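Local coordinates for ribosomal protein S2-related protein (Deinococcus radiodurans, PDB 2JH3), which may act as a sirohydrochlorin ferrochelatase and carries a [4Fe-4S] cluster in a multi-domain chain with a chelatase-like fold, at residues V143-L148 and Q162-R167; V193-W198 and E222-A227. One frame throughout, in Å; residues are numbered along the deposited sequence.

Interaction 1. Residues V143-L148 and Q162-R167; sequences VTLLLL and QALRER
Beside the three leucines that meet here, L145 and L147 on the strand and L164 on the helix, the flat group to look at is the guanidinium of R165, and it works by its edge: Q162 OE1 sits there, close to the guanidinium plane. R165 NH1 donates a hydrogen bond to Q162 OE1 at 3.0 Å, with 164° at the hydrogen, and the donor lies in the carbonyl plane of the amide. R165 NH2 has a further partner in V173 O, so two bonds from different nitrogens tie the guanidinium to its own helix and to strand 172-177, limiting its rotation. Strand 144-149, helix 155-167 and strand 172-177 form a beta-alpha-beta unit of a parallel sheet, and the leucines are the buried seam between its first strand and its helix. No hydrogen bond crosses this seam; it is made by methyl groups. L164 CD1 does the touching on the helix side, reaching L145 CD1 at 3.9 Å and, more loosely, L147 CD1 at 4.3 Å. The side chains of L145 and L164 cross at about a right angle and touch methyl to methyl rather than lying alongside. L145 carries its CG anti to the backbone N (chi1 -154°), and its CD1 ends against L164. The backbones stay well apart, with L145 CA 9.0 Å from L164 CA, a gap the leucines span. I126 of helix 122-133 packs on all three leucines, and V173 of the adjacent strand does the same.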
loop_
_atom_site.group_PDB
_atom_site.type_symbol
_atom_site.label_atom_id
_atom_site.label_comp_id
_atom_site.label_asym_id
_atom_site.label_seq_id
_atom_site.Cartn_x
_atom_site.Cartn_y
_atom_site.Cartn_z
ATOM N N VAL A 143 -42.711 22.357 -21.690
ATOM C CA VAL A 143 -41.717 22.094 -20.641
ATOM C C VAL A 143 -40.833 23.311 -20.273
ATOM O O VAL A 143 -40.312 24.006 -21.145
ATOM C CB VAL A 143 -40.848 20.892 -21.058
ATOM C CG1 VAL A 143 -39.887 20.467 -19.949
ATOM C CG2 VAL A 143 -41.737 19.688 -21.363
ATOM N N THR A 144 -40.715 23.618 -18.974
ATOM C CA THR A 144 -39.718 24.591 -18.510
ATOM C C THR A 144 -38.404 23.845 -18.280
ATOM O O THR A 144 -38.376 22.728 -17.711
ATOM C CB THR A 144 -40.104 25.381 -17.206
ATOM O OG1 THR A 144 -41.352 25.999 -17.387
ATOM C CG2 THR A 144 -39.122 26.475 -16.898
ATOM N N LEU A 145 -37.344 24.504 -18.771
ATOM C CA LEU A 145 -35.977 23.969 -18.828
ATOM C C LEU A 145 -35.274 24.531 -17.632
ATOM O O LEU A 145 -35.127 25.720 -17.529
ATOM C CB LEU A 145 -35.231 24.515 -20.052
ATOM C CG LEU A 145 -34.089 23.637 -20.614
ATOM C CD1 LEU A 145 -33.099 24.461 -21.310
ATOM C CD2 LEU A 145 -33.467 22.666 -19.635
ATOM N N LEU A 146 -34.860 23.674 -16.722
ATOM C CA LEU A 146 -34.109 24.131 -15.568
ATOM C C LEU A 146 -32.646 23.686 -15.721
ATOM O O LEU A 146 -32.389 22.532 -15.975
ATOM C CB LEU A 146 -34.694 23.490 -14.298
ATOM C CG LEU A 146 -35.790 24.178 -13.474
ATOM C CD1 LEU A 146 -36.493 25.267 -14.151
ATOM C CD2 LEU A 146 -36.741 23.096 -12.944
ATOM N N LEU A 147 -31.720 24.608 -15.469
ATOM C CA LEU A 147 -30.280 24.369 -15.619
ATOM C C LEU A 147 -29.638 24.472 -14.233
ATOM O O LEU A 147 -29.644 25.539 -13.636
ATOM C CB LEU A 147 -29.655 25.418 -16.552
ATOM C CG LEU A 147 -30.308 25.506 -17.950
ATOM C CD1 LEU A 147 -29.668 26.573 -18.792
ATOM C CD2 LEU A 147 -30.271 24.193 -18.645
ATOM N N LEU A 148 -29.069 23.368 -13.750
ATOM C CA LEU A 148 -28.407 23.337 -12.444
ATOM C C LEU A 148 -26.908 23.758 -12.498
ATOM O O LEU A 148 -26.145 23.135 -13.173
ATOM C CB LEU A 148 -28.529 21.936 -11.892
ATOM C CG LEU A 148 -28.002 21.683 -10.494
ATOM C CD1 LEU A 148 -28.808 22.468 -9.443
ATOM C CD2 LEU A 148 -28.036 20.214 -10.246
ATOM N N GLN A 162 -29.791 32.345 -21.701
ATOM C CA GLN A 162 -30.438 33.369 -22.557
ATOM C C GLN A 162 -30.556 32.984 -24.046
ATOM O O GLN A 162 -31.598 33.213 -24.654
ATOM C CB GLN A 162 -29.805 34.728 -22.370
ATOM C CG GLN A 162 -30.459 35.841 -23.237
ATOM C CD GLN A 162 -31.952 36.138 -22.915
ATOM O OE1 GLN A 162 -32.481 35.770 -21.867
ATOM N NE2 GLN A 162 -32.604 36.851 -23.824
ATOM N N ALA A 163 -29.541 32.335 -24.628
ATOM C CA ALA A 163 -29.683 31.836 -25.976
ATOM C C ALA A 163 -30.801 30.808 -26.099
ATOM O O ALA A 163 -31.408 30.640 -27.172
ATOM C CB ALA A 163 -28.374 31.204 -26.439
ATOM N N LEU A 164 -31.044 30.032 -25.053
ATOM C CA LEU A 164 -32.023 28.970 -25.192
ATOM C C LEU A 164 -33.439 29.543 -25.082
ATOM O O LEU A 164 -34.395 28.942 -25.622
ATOM C CB LEU A 164 -31.795 27.880 -24.161
ATOM C CG LEU A 164 -30.605 26.931 -24.398
ATOM C CD1 LEU A 164 -30.180 26.357 -23.036
ATOM C CD2 LEU A 164 -30.924 25.842 -25.420
ATOM N N ARG A 165 -33.575 30.675 -24.382
ATOM C CA ARG A 165 -34.845 31.404 -24.320
ATOM C C ARG A 165 -35.187 31.877 -25.737
ATOM O O ARG A 165 -36.250 31.554 -26.282
ATOM C CB ARG A 165 -34.763 32.585 -23.357
ATOM C CG ARG A 165 -34.764 32.183 -21.921
ATOM C CD ARG A 165 -34.539 33.381 -21.019
ATOM N NE ARG A 165 -34.246 32.911 -19.679
ATOM C CZ ARG A 165 -33.156 33.194 -18.973
ATOM N NH1 ARG A 165 -32.225 34.001 -19.430
ATOM N NH2 ARG A 165 -32.985 32.650 -17.763
ATOM N N GLU A 166 -34.228 32.527 -26.378
ATOM C CA GLU A 166 -34.462 33.022 -27.744
ATOM C C GLU A 166 -34.798 31.911 -28.744
ATOM O O GLU A 166 -35.787 32.007 -29.476
ATOM C CB GLU A 166 -33.304 33.877 -28.183
ATOM C CG GLU A 166 -32.648 34.574 -27.002
ATOM C CD GLU A 166 -32.471 36.045 -27.184
ATOM O OE1 GLU A 166 -33.522 36.702 -27.359
ATOM O OE2 GLU A 166 -31.306 36.532 -27.098
ATOM N N ARG A 167 -34.053 30.823 -28.775
ATOM C CA ARG A 167 -34.524 29.679 -29.566
ATOM C C ARG A 167 -36.026 29.317 -29.333
ATOM O O ARG A 167 -36.751 28.997 -30.280
ATOM C CB ARG A 167 -33.701 28.444 -29.274
ATOM C CG ARG A 167 -32.289 28.538 -29.745
ATOM C CD ARG A 167 -31.366 27.924 -28.708
ATOM N NE ARG A 167 -30.042 27.714 -29.254
ATOM C CZ ARG A 167 -29.591 26.545 -29.696
ATOM N NH1 ARG A 167 -30.320 25.408 -29.650
ATOM N NH2 ARG A 167 -28.370 26.528 -30.193
#

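Interaction 2. Residues V193-W198 and E222-A227; sequences VPLSEW and ERLQQA
At one border of the parallel sheet in the second CbiX-family region, the short, weakly bonded strand at about 193-194 leads into a turn of 3-10 helix, and this turn lies against helix 218-234. L195 and A227 are the main pair. L195 CD2 rests on A227 CB at 3.8 Å and meets L224 CD1 at the same distance, so one methyl of L195 touches two residues about one helical turn apart. The CB of L195 points toward the helix, and CG anti to the backbone N (chi1 176°) puts its CD2 there. L224 differs: its CB does not aim at the turn, both torsions (chi1 147°) lie off the staggered values, and its CD1 ends against L195. The two leucines pass each other at a slant.

Next along the turn, the backbones themselves come close, with S196 CA only 4.5 Å from A227 CA; the small side chains of serine and alanine suit such an approach. A CA-H...O contact forms here, S196 CA to A227 O at 3.4 Å, with an angle of 152° at the hydrogen. No conventional hydrogen bond joins the two segments. The turn has its own: W198 N donates to L195 O at 3.0 Å, and that same oxygen lies at the edge of the W198 ring, in its plane. Beyond this contact, W198 packs on L228 and A231 of the same helix, while E197 makes a salt bridge with R234. A helix laid over one face of a parallel sheet, its small and leucine side chains turned inward, is the layered alpha/beta packing of the chelatase-type fold.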
loop_
_atom_site.group_PDB
_atom_site.type_symbol
_atom_site.label_atom_id
_atom_site.label_comp_id
_atom_site.label_asym_id
_atom_site.label_seq_id
_atom_site.Cartn_x
_atom_site.Cartn_y
_atom_site.Cartn_z
ATOM N N VAL A 193 -32.055 30.801 -7.842
ATOM C CA VAL A 193 -32.725 30.299 -6.674
ATOM C C VAL A 193 -32.117 28.946 -6.451
ATOM O O VAL A 193 -31.619 28.344 -7.387
ATOM C CB VAL A 193 -34.233 30.318 -6.890
ATOM C CG1 VAL A 193 -34.604 31.619 -7.641
ATOM C CG2 VAL A 193 -34.700 29.150 -7.656
ATOM N N PRO A 194 -32.084 28.492 -5.194
ATOM C CA PRO A 194 -31.572 27.129 -5.018
ATOM C C PRO A 194 -32.517 26.173 -5.694
ATOM O O PRO A 194 -33.673 26.509 -5.966
ATOM C CB PRO A 194 -31.588 26.924 -3.503
ATOM C CG PRO A 194 -31.749 28.318 -2.917
ATOM C CD PRO A 194 -32.501 29.111 -3.928
ATOM N N LEU A 195 -31.998 25.008 -6.027
ATOM C CA LEU A 195 -32.822 23.927 -6.563
ATOM C C LEU A 195 -33.979 23.525 -5.627
ATOM O O LEU A 195 -35.017 23.083 -6.096
ATOM C CB LEU A 195 -31.905 22.722 -6.806
ATOM C CG LEU A 195 -32.532 21.433 -7.283
ATOM C CD1 LEU A 195 -33.206 21.590 -8.605
ATOM C CD2 LEU A 195 -31.493 20.307 -7.358
ATOM N N SER A 196 -33.776 23.653 -4.310
ATOM C CA SER A 196 -34.808 23.366 -3.304
ATOM C C SER A 196 -36.008 24.342 -3.396
ATOM O O SER A 196 -37.043 24.102 -2.826
ATOM C CB SER A 196 -34.181 23.338 -1.915
ATOM O OG SER A 196 -33.797 24.632 -1.555
ATOM N N GLU A 197 -35.887 25.395 -4.206
ATOM C CA GLU A 197 -36.945 26.314 -4.478
ATOM C C GLU A 197 -37.375 26.290 -5.968
ATOM O O GLU A 197 -38.014 27.225 -6.467
ATOM C CB GLU A 197 -36.431 27.710 -4.134
ATOM C CG GLU A 197 -36.048 27.928 -2.674
ATOM C CD GLU A 197 -37.277 28.042 -1.781
ATOM O OE1 GLU A 197 -37.217 27.582 -0.612
ATOM O OE2 GLU A 197 -38.304 28.582 -2.261
ATOM N N TRP A 198 -37.064 25.236 -6.696
ATOM C CA TRP A 198 -37.240 25.277 -8.173
ATOM C C TRP A 198 -38.659 25.584 -8.687
ATOM O O TRP A 198 -38.796 26.252 -9.701
ATOM C CB TRP A 198 -36.705 23.993 -8.862
ATOM C CG TRP A 198 -37.494 22.728 -8.664
ATOM C CD1 TRP A 198 -37.213 21.717 -7.782
ATOM C CD2 TRP A 198 -38.643 22.294 -9.404
ATOM N NE1 TRP A 198 -38.143 20.708 -7.881
ATOM C CE2 TRP A 198 -39.036 21.035 -8.872
ATOM C CE3 TRP A 198 -39.443 22.885 -10.390
ATOM C CZ2 TRP A 198 -40.185 20.347 -9.317
ATOM C CZ3 TRP A 198 -40.564 22.205 -10.829
ATOM C CH2 TRP A 198 -40.939 20.954 -10.286
ATOM N N GLU A 222 -26.783 12.621 -4.007
ATOM C CA GLU A 222 -27.604 12.611 -2.790
ATOM C C GLU A 222 -28.107 14.001 -2.394
ATOM O O GLU A 222 -29.277 14.134 -2.028
ATOM C CB GLU A 222 -26.827 11.998 -1.607
ATOM O OE1 GLU A 222 -25.133 9.790 -0.367
ATOM N N ARG A 223 -27.260 15.000 -2.526
ATOM C CA ARG A 223 -27.617 16.399 -2.244
ATOM C C ARG A 223 -28.649 16.984 -3.235
ATOM O O ARG A 223 -29.446 17.862 -2.883
ATOM C CB ARG A 223 -26.340 17.256 -2.181
ATOM C CG ARG A 223 -25.326 16.792 -1.153
ATOM C CD ARG A 223 -24.297 17.863 -0.878
ATOM N NE ARG A 223 -24.944 19.128 -0.543
ATOM C CZ ARG A 223 -25.937 19.257 0.328
ATOM N NH2 ARG A 223 -26.461 20.463 0.553
ATOM N N LEU A 224 -28.615 16.498 -4.463
ATOM C CA LEU A 224 -29.562 16.898 -5.498
ATOM C C LEU A 224 -30.895 16.240 -5.197
ATOM O O LEU A 224 -31.911 16.910 -5.212
ATOM C CB LEU A 224 -28.987 16.594 -6.913
ATOM C CG LEU A 224 -29.738 16.187 -8.193
ATOM C CD1 LEU A 224 -31.192 16.614 -8.231
ATOM C CD2 LEU A 224 -29.002 16.656 -9.433
ATOM N N GLN A 225 -30.870 14.950 -4.858
ATOM C CA GLN A 225 -32.058 14.266 -4.387
ATOM C C GLN A 225 -32.682 14.908 -3.140
ATOM O O GLN A 225 -33.866 15.078 -3.108
ATOM C CB GLN A 225 -31.805 12.780 -4.133
ATOM C CG GLN A 225 -31.645 12.027 -5.386
ATOM C CD GLN A 225 -32.850 12.185 -6.292
ATOM O OE1 GLN A 225 -33.997 12.056 -5.838
ATOM N NE2 GLN A 225 -32.601 12.457 -7.583
ATOM N N GLN A 226 -31.811 15.297 -2.221
ATOM C CA GLN A 226 -32.187 16.010 -0.995
ATOM C C GLN A 226 -32.906 17.320 -1.298
ATOM O O GLN A 226 -33.899 17.659 -0.659
ATOM C CB GLN A 226 -30.920 16.288 -0.135
ATOM C CD GLN A 226 -28.963 14.940 0.830
ATOM O OE1 GLN A 226 -28.764 15.693 1.770
ATOM N NE2 GLN A 226 -28.524 13.705 1.043
ATOM N N ALA A 227 -32.389 18.052 -2.267
ATOM C CA ALA A 227 -32.955 19.380 -2.609
ATOM C C ALA A 227 -34.341 19.224 -3.245
ATOM O O ALA A 227 -35.253 20.046 -3.059
ATOM C CB ALA A 227 -32.038 20.122 -3.568
#

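Both contacts are buried, and neither segment pair has a hydrogen bond across it, yet they lie on opposite faces of one parallel sheet. Strand 144-149 joins them: alternate residues L145 and L147 serve interaction 1, while L146 and L148 face the other layer, where L146 CD2 packs on W198 CE3 at 3.7 Å and L148 CD2 on L224 CD2 at 3.8 Å. Interaction 1 couples a central strand to its helix purely through leucine methyls across widely spaced backbones. Interaction 2, at the sheet border, buries about twice the area, 182 against 89 Å², and adds a close backbone approach with a CA-H...O contact.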